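Sporulation-control protein spo0M (Bacillus subtilis, PDB 5CL2) controls the expression of spo0A and is required for the cell to pass the morphological stage 0 of sporulation. Local coordinates at residues Q48-Y53 and R63-I68; Y53-D58 and C153-Y158; I134-E139 and E234-L239. One frame throughout, in Å; residues are numbered along the deposited sequence.

Contact 1: residues Q48-Y53 and R63-I68; sequences QLSTRY and RKYATI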
loop_
_atom_site.group_PDB
_atom_site.type_symbol
_atom_site.label_atom_id
_atom_site.label_comp_id
_atom_site.label_asym_id
_atom_site.label_seq_id
_atom_site.Cartn_x
_atom_site.Cartn_y
_atom_site.Cartn_z
ATOM N N GLN A 48 4.411 18.452 -1.188
ATOM C CA GLN A 48 4.366 17.192 -0.448
ATOM C C GLN A 48 3.295 17.240 0.607
ATOM O O GLN A 48 3.226 18.192 1.384
ATOM C CB GLN A 48 5.685 16.871 0.246
ATOM C CG GLN A 48 6.917 17.203 -0.533
ATOM C CD GLN A 48 7.929 16.076 -0.459
ATOM O OE1 GLN A 48 8.114 15.456 0.598
ATOM N NE2 GLN A 48 8.580 15.788 -1.594
ATOM N N LEU A 49 2.508 16.169 0.669
ATOM C CA LEU A 49 1.535 15.981 1.738
ATOM C C LEU A 49 2.200 15.044 2.744
ATOM O O LEU A 49 2.705 13.993 2.380
ATOM C CB LEU A 49 0.223 15.407 1.195
ATOM C CG LEU A 49 -1.009 15.402 2.106
ATOM C CD1 LEU A 49 -1.633 16.801 2.243
ATOM C CD2 LEU A 49 -2.033 14.394 1.615
ATOM N N SER A 50 2.265 15.457 4.002
ATOM C CA SER A 50 2.966 14.642 4.974
ATOM C C SER A 50 2.325 14.643 6.345
ATOM O O SER A 50 1.486 15.482 6.682
ATOM C CB SER A 50 4.406 15.090 5.127
ATOM O OG SER A 50 4.426 16.393 5.654
ATOM N N THR A 51 2.715 13.652 7.128
ATOM C CA THR A 51 2.249 13.584 8.494
ATOM C C THR A 51 3.385 12.975 9.294
ATOM O O THR A 51 4.516 12.919 8.783
ATOM C CB THR A 51 0.928 12.783 8.616
ATOM O OG1 THR A 51 0.395 12.963 9.930
ATOM C CG2 THR A 51 1.122 11.310 8.291
ATOM N N ARG A 52 3.124 12.632 10.556
ATOM C CA ARG A 52 4.098 11.953 11.397
ATOM C C ARG A 52 3.448 10.720 12.030
ATOM O O ARG A 52 2.234 10.665 12.209
ATOM C CB ARG A 52 4.612 12.864 12.506
ATOM C CG ARG A 52 4.586 14.327 12.188
ATOM C CD ARG A 52 4.731 15.136 13.462
ATOM N NE ARG A 52 3.674 14.831 14.421
ATOM C CZ ARG A 52 3.342 15.618 15.442
ATOM N NH1 ARG A 52 3.995 16.760 15.650
ATOM N NH2 ARG A 52 2.365 15.256 16.265
ATOM N N TYR A 53 4.248 9.730 12.379
ATOM C CA TYR A 53 3.690 8.581 13.057
ATOM C C TYR A 53 4.612 8.120 14.159
ATOM O O TYR A 53 5.810 8.435 14.150
ATOM C CB TYR A 53 3.385 7.452 12.075
ATOM C CG TYR A 53 4.573 6.767 11.440
ATOM C CD1 TYR A 53 5.210 7.303 10.323
ATOM C CD2 TYR A 53 5.033 5.554 11.938
ATOM C CE1 TYR A 53 6.290 6.642 9.732
ATOM C CE2 TYR A 53 6.093 4.887 11.361
ATOM C CZ TYR A 53 6.717 5.417 10.265
ATOM O OH TYR A 53 7.774 4.711 9.729
ATOM N N ARG A 63 8.768 10.068 17.067
ATOM C CA ARG A 63 7.890 10.395 15.947
ATOM C C ARG A 63 8.694 10.637 14.667
ATOM O O ARG A 63 9.708 11.339 14.665
ATOM C CB ARG A 63 7.015 11.601 16.231
ATOM C CG ARG A 63 5.819 11.292 17.062
ATOM C CD ARG A 63 4.952 12.524 17.244
ATOM N NE ARG A 63 3.824 12.217 18.117
ATOM C CZ ARG A 63 2.635 11.789 17.691
ATOM N NH1 ARG A 63 2.396 11.601 16.387
ATOM N NH2 ARG A 63 1.683 11.541 18.581
ATOM N N LYS A 64 8.218 10.016 13.591
ATOM C CA LYS A 64 8.902 9.952 12.316
ATOM C C LYS A 64 8.038 10.557 11.231
ATOM O O LYS A 64 6.833 10.284 11.171
ATOM C CB LYS A 64 9.251 8.504 11.981
ATOM C CG LYS A 64 10.115 8.309 10.759
ATOM C CD LYS A 64 10.681 6.896 10.721
ATOM C CE LYS A 64 11.440 6.625 9.427
ATOM N NZ LYS A 64 10.540 6.505 8.238
ATOM N N TYR A 65 8.669 11.392 10.402
ATOM C CA TYR A 65 8.033 12.104 9.302
ATOM C C TYR A 65 7.705 11.121 8.172
ATOM O O TYR A 65 8.469 10.181 7.891
ATOM C CB TYR A 65 8.985 13.225 8.837
ATOM C CG TYR A 65 8.543 14.105 7.688
ATOM C CD1 TYR A 65 7.797 15.253 7.916
ATOM C CD2 TYR A 65 8.909 13.812 6.368
ATOM C CE1 TYR A 65 7.411 16.093 6.854
ATOM C CE2 TYR A 65 8.518 14.638 5.297
ATOM C CZ TYR A 65 7.770 15.780 5.553
ATOM O OH TYR A 65 7.376 16.620 4.521
ATOM N N ALA A 66 6.565 11.321 7.522
ATOM C CA ALA A 66 6.149 10.397 6.463
ATOM C C ALA A 66 5.447 11.121 5.334
ATOM O O ALA A 66 4.568 11.955 5.587
ATOM C CB ALA A 66 5.238 9.322 7.025
ATOM N N THR A 67 5.792 10.763 4.101
ATOM C CA THR A 67 5.217 11.415 2.933
ATOM C C THR A 67 3.982 10.683 2.435
ATOM O O THR A 67 4.062 9.530 2.028
ATOM C CB THR A 67 6.275 11.521 1.810
ATOM O OG1 THR A 67 7.377 12.312 2.280
ATOM C CG2 THR A 67 5.700 12.161 0.565
ATOM N N ILE A 68 2.834 11.351 2.471
ATOM C CA ILE A 68 1.567 10.765 2.022
ATOM C C ILE A 68 1.399 10.839 0.507
ATOM O O ILE A 68 0.852 9.924 -0.147
ATOM C CB ILE A 68 0.380 11.470 2.687
ATOM C CG1 ILE A 68 0.404 11.249 4.193
ATOM C CG2 ILE A 68 -0.925 10.956 2.160
ATOM C CD1 ILE A 68 -0.536 12.176 4.946
#

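Contact 2: residues Y53-D58 and C153-Y158; sequences YVIVKD and CEQAPY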
loop_
_atom_site.group_PDB
_atom_site.type_symbol
_atom_site.label_atom_id
_atom_site.label_comp_id
_atom_site.label_asym_id
_atom_site.label_seq_id
_atom_site.Cartn_x
_atom_site.Cartn_y
_atom_site.Cartn_z
ATOM N N TYR A 53 4.248 9.730 12.379
ATOM C CA TYR A 53 3.690 8.581 13.057
ATOM C C TYR A 53 4.612 8.120 14.159
ATOM O O TYR A 53 5.810 8.435 14.150
ATOM C CB TYR A 53 3.385 7.452 12.075
ATOM C CG TYR A 53 4.573 6.767 11.440
ATOM C CD1 TYR A 53 5.210 7.303 10.323
ATOM C CD2 TYR A 53 5.033 5.554 11.938
ATOM C CE1 TYR A 53 6.290 6.642 9.732
ATOM C CE2 TYR A 53 6.093 4.887 11.361
ATOM C CZ TYR A 53 6.717 5.417 10.265
ATOM O OH TYR A 53 7.774 4.711 9.729
ATOM N N VAL A 54 4.042 7.392 15.120
ATOM C CA VAL A 54 4.795 7.015 16.312
ATOM C C VAL A 54 5.421 5.648 16.120
ATOM O O VAL A 54 4.804 4.720 15.583
ATOM C CB VAL A 54 3.919 7.001 17.581
ATOM C CG1 VAL A 54 4.780 6.714 18.816
ATOM C CG2 VAL A 54 3.222 8.323 17.756
ATOM N N ILE A 55 6.677 5.567 16.531
ATOM C CA ILE A 55 7.423 4.330 16.661
ATOM C C ILE A 55 7.891 4.195 18.108
ATOM O O ILE A 55 8.606 5.057 18.623
ATOM C CB ILE A 55 8.643 4.299 15.741
ATOM C CG1 ILE A 55 8.227 4.312 14.265
ATOM C CG2 ILE A 55 9.530 3.109 16.069
ATOM C CD1 ILE A 55 9.420 4.336 13.349
ATOM N N VAL A 56 7.471 3.127 18.776
ATOM C CA VAL A 56 7.875 2.918 20.159
ATOM C C VAL A 56 8.979 1.869 20.244
ATOM O O VAL A 56 8.853 0.779 19.701
ATOM C CB VAL A 56 6.678 2.519 21.026
ATOM C CG1 VAL A 56 7.102 2.308 22.475
ATOM C CG2 VAL A 56 5.608 3.605 20.942
ATOM N N LYS A 57 10.093 2.249 20.859
ATOM C CA LYS A 57 11.182 1.313 21.138
ATOM C C LYS A 57 11.570 1.381 22.602
ATOM O O LYS A 57 11.875 2.457 23.105
ATOM C CB LYS A 57 12.423 1.596 20.289
ATOM C CG LYS A 57 13.404 0.403 20.235
ATOM C CD LYS A 57 14.861 0.889 20.187
ATOM C CE LYS A 57 15.873 -0.224 20.398
ATOM N NZ LYS A 57 15.476 -1.508 19.757
ATOM N N ASP A 58 11.557 0.235 23.277
ATOM C CA ASP A 58 11.921 0.164 24.691
ATOM C C ASP A 58 11.133 1.174 25.515
ATOM O O ASP A 58 11.700 1.866 26.355
ATOM C CB ASP A 58 13.427 0.411 24.876
ATOM C CG ASP A 58 14.279 -0.622 24.149
ATOM O OD1 ASP A 58 13.762 -1.723 23.852
ATOM O OD2 ASP A 58 15.475 -0.351 23.909
ATOM N N CYS A 153 -1.294 8.266 14.567
ATOM C CA CYS A 153 -0.729 7.431 13.514
ATOM C C CYS A 153 0.381 6.569 14.111
ATOM O O CYS A 153 1.328 7.082 14.727
ATOM C CB CYS A 153 -0.236 8.290 12.346
ATOM S SG CYS A 153 -1.613 9.136 11.570
ATOM N N GLU A 154 0.230 5.257 13.956
ATOM C CA GLU A 154 1.103 4.295 14.606
ATOM C C GLU A 154 1.833 3.482 13.555
ATOM O O GLU A 154 1.269 3.130 12.510
ATOM C CB GLU A 154 0.312 3.340 15.506
ATOM C CG GLU A 154 -0.564 3.964 16.580
ATOM C CD GLU A 154 0.201 4.491 17.783
ATOM O OE1 GLU A 154 1.207 3.880 18.209
ATOM O OE2 GLU A 154 -0.269 5.477 18.373
ATOM N N GLN A 155 3.091 3.187 13.832
ATOM C CA GLN A 155 3.881 2.311 12.990
ATOM C C GLN A 155 3.122 0.995 12.744
ATOM O O GLN A 155 2.610 0.391 13.704
ATOM C CB GLN A 155 5.211 2.035 13.688
ATOM C CG GLN A 155 5.944 0.838 13.177
ATOM C CD GLN A 155 7.107 0.477 14.050
ATOM O OE1 GLN A 155 6.984 0.396 15.280
ATOM N NE2 GLN A 155 8.274 0.313 13.428
ATOM N N ALA A 156 2.977 0.573 11.484
ATOM C CA ALA A 156 2.239 -0.673 11.222
ATOM C C ALA A 156 2.755 -1.544 10.048
ATOM O O ALA A 156 1.999 -1.864 9.119
ATOM C CB ALA A 156 0.759 -0.348 11.013
ATOM N N PRO A 157 4.007 -2.025 10.139
ATOM C CA PRO A 157 4.521 -2.917 9.092
ATOM C C PRO A 157 3.704 -4.186 8.941
ATOM O O PRO A 157 3.661 -4.727 7.838
ATOM C CB PRO A 157 5.940 -3.263 9.577
ATOM C CG PRO A 157 5.922 -3.007 11.048
ATOM C CD PRO A 157 4.985 -1.834 11.225
ATOM N N TYR A 158 3.053 -4.645 10.010
ATOM C CA TYR A 158 2.268 -5.885 9.958
ATOM C C TYR A 158 1.199 -5.916 8.869
ATOM O O TYR A 158 0.968 -6.961 8.258
ATOM C CB TYR A 158 1.630 -6.133 11.323
ATOM C CG TYR A 158 0.713 -7.337 11.422
ATOM C CD1 TYR A 158 1.210 -8.639 11.484
ATOM C CD2 TYR A 158 -0.664 -7.161 11.484
ATOM C CE1 TYR A 158 0.342 -9.725 11.599
ATOM C CE2 TYR A 158 -1.522 -8.229 11.596
ATOM C CZ TYR A 158 -1.024 -9.497 11.650
ATOM O OH TYR A 158 -1.937 -10.510 11.765
HETATM O O HOH W 1 3.780 2.643 17.377
HETATM O O HOH W 2 5.826 1.151 17.617
#

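Contact 3: residues I134-E139 and E234-L239; sequences IENVLE and EDTEEL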
loop_
_atom_site.group_PDB
_atom_site.type_symbol
_atom_site.label_atom_id
_atom_site.label_comp_id
_atom_site.label_asym_id
_atom_site.label_seq_id
_atom_site.Cartn_x
_atom_site.Cartn_y
_atom_site.Cartn_z
ATOM N N ILE A 134 -16.806 6.986 7.867
ATOM C CA ILE A 134 -16.036 6.855 9.096
ATOM C C ILE A 134 -16.770 7.567 10.216
ATOM O O ILE A 134 -16.838 7.066 11.333
ATOM C CB ILE A 134 -14.619 7.415 8.978
ATOM C CG1 ILE A 134 -13.771 6.549 8.050
ATOM C CG2 ILE A 134 -13.952 7.484 10.353
ATOM C CD1 ILE A 134 -12.344 7.110 7.835
ATOM N N GLU A 135 -17.322 8.738 9.922
ATOM C CA GLU A 135 -18.048 9.489 10.938
ATOM C C GLU A 135 -19.316 8.737 11.373
ATOM O O GLU A 135 -19.728 8.807 12.536
ATOM C CB GLU A 135 -18.393 10.879 10.408
ATOM C CG GLU A 135 -18.924 11.840 11.454
ATOM C CD GLU A 135 -18.701 13.292 11.052
ATOM O OE1 GLU A 135 -18.830 13.614 9.843
ATOM O OE2 GLU A 135 -18.388 14.111 11.940
ATOM N N ASN A 136 -19.897 7.979 10.447
ATOM C CA ASN A 136 -21.006 7.095 10.763
ATOM C C ASN A 136 -20.547 6.011 11.722
ATOM O O ASN A 136 -21.223 5.739 12.718
ATOM C CB ASN A 136 -21.593 6.452 9.496
ATOM C CG ASN A 136 -22.424 7.419 8.661
ATOM O OD1 ASN A 136 -22.641 8.569 9.043
ATOM N ND2 ASN A 136 -22.874 6.957 7.499
ATOM N N VAL A 137 -19.402 5.393 11.432
ATOM C CA VAL A 137 -18.890 4.350 12.320
ATOM C C VAL A 137 -18.599 4.918 13.713
ATOM O O VAL A 137 -18.896 4.284 14.721
ATOM C CB VAL A 137 -17.619 3.680 11.767
ATOM C CG1 VAL A 137 -17.155 2.578 12.711
ATOM C CG2 VAL A 137 -17.887 3.087 10.394
ATOM N N LEU A 138 -18.048 6.122 13.760
ATOM C CA LEU A 138 -17.641 6.750 15.020
ATOM C C LEU A 138 -18.853 7.061 15.887
ATOM O O LEU A 138 -18.866 6.793 17.097
ATOM C CB LEU A 138 -16.857 8.032 14.746
ATOM C CG LEU A 138 -15.517 7.850 14.029
ATOM C CD1 LEU A 138 -14.896 9.222 13.653
ATOM C CD2 LEU A 138 -14.563 7.005 14.880
ATOM N N GLU A 139 -19.868 7.640 15.252
ATOM C CA GLU A 139 -21.112 7.927 15.940
ATOM C C GLU A 139 -21.771 6.643 16.421
ATOM O O GLU A 139 -22.231 6.568 17.564
ATOM C CB GLU A 139 -22.060 8.696 15.022
ATOM C CG GLU A 139 -23.473 8.859 15.566
ATOM C CD GLU A 139 -24.390 9.603 14.600
ATOM O OE1 GLU A 139 -23.916 10.003 13.511
ATOM O OE2 GLU A 139 -25.579 9.803 14.935
ATOM N N GLU A 234 -23.857 3.603 4.915
ATOM C CA GLU A 234 -24.780 4.730 4.860
ATOM C C GLU A 234 -26.156 4.461 5.497
ATOM O O GLU A 234 -26.988 5.366 5.568
ATOM C CB GLU A 234 -24.905 5.215 3.412
ATOM C CG GLU A 234 -23.530 5.610 2.849
ATOM C CD GLU A 234 -23.578 6.464 1.581
ATOM O OE1 GLU A 234 -23.858 5.915 0.489
ATOM O OE2 GLU A 234 -23.306 7.686 1.683
ATOM N N ASP A 235 -26.408 3.243 5.973
ATOM C CA ASP A 235 -27.623 3.042 6.764
ATOM C C ASP A 235 -27.238 2.779 8.217
ATOM O O ASP A 235 -26.807 1.681 8.590
ATOM C CB ASP A 235 -28.488 1.903 6.247
ATOM C CG ASP A 235 -29.691 1.654 7.143
ATOM O OD1 ASP A 235 -30.224 2.643 7.703
ATOM O OD2 ASP A 235 -30.092 0.479 7.294
ATOM N N THR A 236 -27.491 3.792 9.034
ATOM C CA THR A 236 -26.831 3.975 10.316
ATOM C C THR A 236 -27.291 3.004 11.410
ATOM O O THR A 236 -26.458 2.481 12.170
ATOM C CB THR A 236 -27.009 5.442 10.786
ATOM O OG1 THR A 236 -28.403 5.756 10.899
ATOM C CG2 THR A 236 -26.373 6.397 9.778
ATOM N N GLU A 237 -28.604 2.782 11.490
ATOM C CA GLU A 237 -29.200 1.730 12.336
ATOM C C GLU A 237 -28.525 0.380 12.206
ATOM O O GLU A 237 -27.955 -0.179 13.179
ATOM C CB GLU A 237 -30.678 1.554 12.001
ATOM C CG GLU A 237 -31.487 2.827 12.030
ATOM C CD GLU A 237 -32.919 2.611 11.571
ATOM O OE1 GLU A 237 -33.203 1.546 10.972
ATOM O OE2 GLU A 237 -33.762 3.501 11.823
ATOM N N GLU A 238 -28.580 -0.133 10.984
ATOM C CA GLU A 238 -28.136 -1.483 10.725
ATOM C C GLU A 238 -26.648 -1.560 11.010
ATOM O O GLU A 238 -26.143 -2.599 11.455
ATOM C CB GLU A 238 -28.430 -1.855 9.276
ATOM C CG GLU A 238 -28.032 -3.260 8.909
ATOM C CD GLU A 238 -28.957 -4.304 9.494
ATOM O OE1 GLU A 238 -29.950 -3.934 10.162
ATOM O OE2 GLU A 238 -28.690 -5.500 9.264
ATOM N N LEU A 239 -25.981 -0.417 10.839
ATOM C CA LEU A 239 -24.583 -0.233 11.210
ATOM C C LEU A 239 -24.342 -0.438 12.710
ATOM O O LEU A 239 -23.482 -1.249 13.087
ATOM C CB LEU A 239 -24.105 1.164 10.790
ATOM C CG LEU A 239 -22.612 1.459 10.928
ATOM C CD1 LEU A 239 -21.821 0.365 10.227
ATOM C CD2 LEU A 239 -22.280 2.848 10.370
#

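Contact 1: residues Q48-Y53 and R63-I68
The carbonyl O of Leu49 takes the amide N of Ile68 at 2.6 Å, the shortest polar bond between two neighbouring strands of an antiparallel hairpin. Beyond it the ladder is regular: Thr51 and Ala66 form one hydrogen-bonded pair through both their N and O atoms, Tyr53 and Lys64 the next, with Thr51 N to Ala66 O at 2.9 Å. Between them lie the non-hydrogen-bonded pairs Ser50-Thr67 and Arg52-Tyr65.

The two faces differ. On one, Ile68, at the corner where its strand turns away, lays CD1 against Thr51 CG2 at 3.8 Å and CG2 against Leu49 CD2. Ala66 CB meets the edge of the Tyr53 ring at CD1 (3.9 Å), while Lys64 CB sits over one face of that ring near its rim. With its CG held between the backbone N and carbonyl carbon (chi1 69°), Tyr53 lies alongside Lys64 and points the same way. Phe165 of strand 165-173 covers Thr51 and Ala66.

On the other face Ser50 OG gives a weak bond to Tyr65 OH at 3.2 Å. Farther along, the guanidinium planes of Arg52 and Arg63 stand 45° apart: Arg63 CD lies over one face of the Arg52 group and Arg52 NH2 over one face of the Arg63 group, each offset toward the rim, with Arg52 NH2 3.7 Å from Arg63 NH1. Each has an acid outside the contact, Glu105 for Arg52 and Asp152 for Arg63.

These two salt bridges probably offset the repulsion between the arginines, letting their guanidinium groups lie against each other at the side of the hairpin.

Contact 2: residues Y53-D58 and C153-Y158
Strands 53-57 and 153-155 run in roughly the same direction, 39° apart; their axes come within 4.4 Å of each other, and Val54 is bridged to Glu154. This is a lone bridge of the parallel pattern, between strands that belong to two different sheets, in a protein whose sequence family is grouped with the arrestin-like folds. Val54 supplies both bonds: its N reaches Cys153 O at 2.8 Å, and its O receives the N of Gln155 at 2.9 Å. The strands then diverge.

Side chains close around this short meeting. Tyr53 CB packs on Cys153 CB at 3.7 Å, and the in-plane edge of the tyrosine ring faces Gln155 CB. Gln155 sends its chain out from a CG anti to the backbone N (chi1 162°), so that its amide crosses the branches of Ile55, with OE1 3.8 Å from Ile55 CG2.

Glu154 starts away from the other strand, but its bent chain returns OE1 to a water that also donates to Val54 O; Arg210 forms a salt bridge with the same carboxylate oxygen. Val54 O thus has two donors, one amide and one water. Where the backbones have parted, a second water accepts from Val56 N at 2.8 Å and donates to Gln155 OE1 at 2.7 Å.

Contact 3: residues I134-E139 and E234-L239
Asn136 and Leu239 are brought together by two different first torsions. In Asn136, CG lies anti to the carbonyl carbon (chi1 -74°), while in Leu239 it lies anti to the backbone N (chi1 -172°), which carries the isobutyl group across the gap between the helices. Its methyl CD2 then rests 3.8 Å from Asn136 CB. The same methyl also reaches the main chain of the facing helix, standing 4.0 Å from Val137 N, and lies more loosely, at 4.4 Å, against Val137 CG2. One leucine branch therefore covers the start of one side chain and the backbone beside it.

The amide of Asn136 does a separate job. Its second torsion is almost zero (-4°), which eclipses OD1 with CA and points ND2 away from it. That nitrogen passes Glu234 CA at 3.9 Å and Thr236 CG2 at 4.2 Å, and it donates to the carbonyl O of Leu233, near the end of helix 230-234. Across the two segments themselves there is no hydrogen bond, so packing holds this face and the asparagine supplies the polar link just beyond it. Thr236 opens helix 236-248. Glu234, on the approach to that turn, has its OE1 bonded to Gln230.

The contact is small and plainly structural, and it joins helix 132-143 to the C-terminal helix. Val137 starts its side chain away from Leu239 and packs on Phe189 and Ile198, while Ile134 touches Phe189 and Leu196. Helix 132-143 thus rests on strands 185-191 and 195-202, and meets the start of helix 236-248 through Asn136 and Val137.

Contacts 1 and 2 are neighbours, with centres about 13 Å apart, and share both Tyr53 and strand 40-57. Contact 1 is the hairpin that this strand makes with strand 60-79; contact 2 carries the strand on to strand 146-155, an outermost strand of another sheet. Tyr53 therefore belongs to a ladder within one sheet and to a junction between two. Contact 3 stands apart, about 29 and 28 Å away between centres, among the helices beside that second sheet. Along the chain contact 1 closes before contact 3 opens, whereas the segments of contact 2 alternate with those of both others, so contact 2 ties the early strands to the later part of the chain.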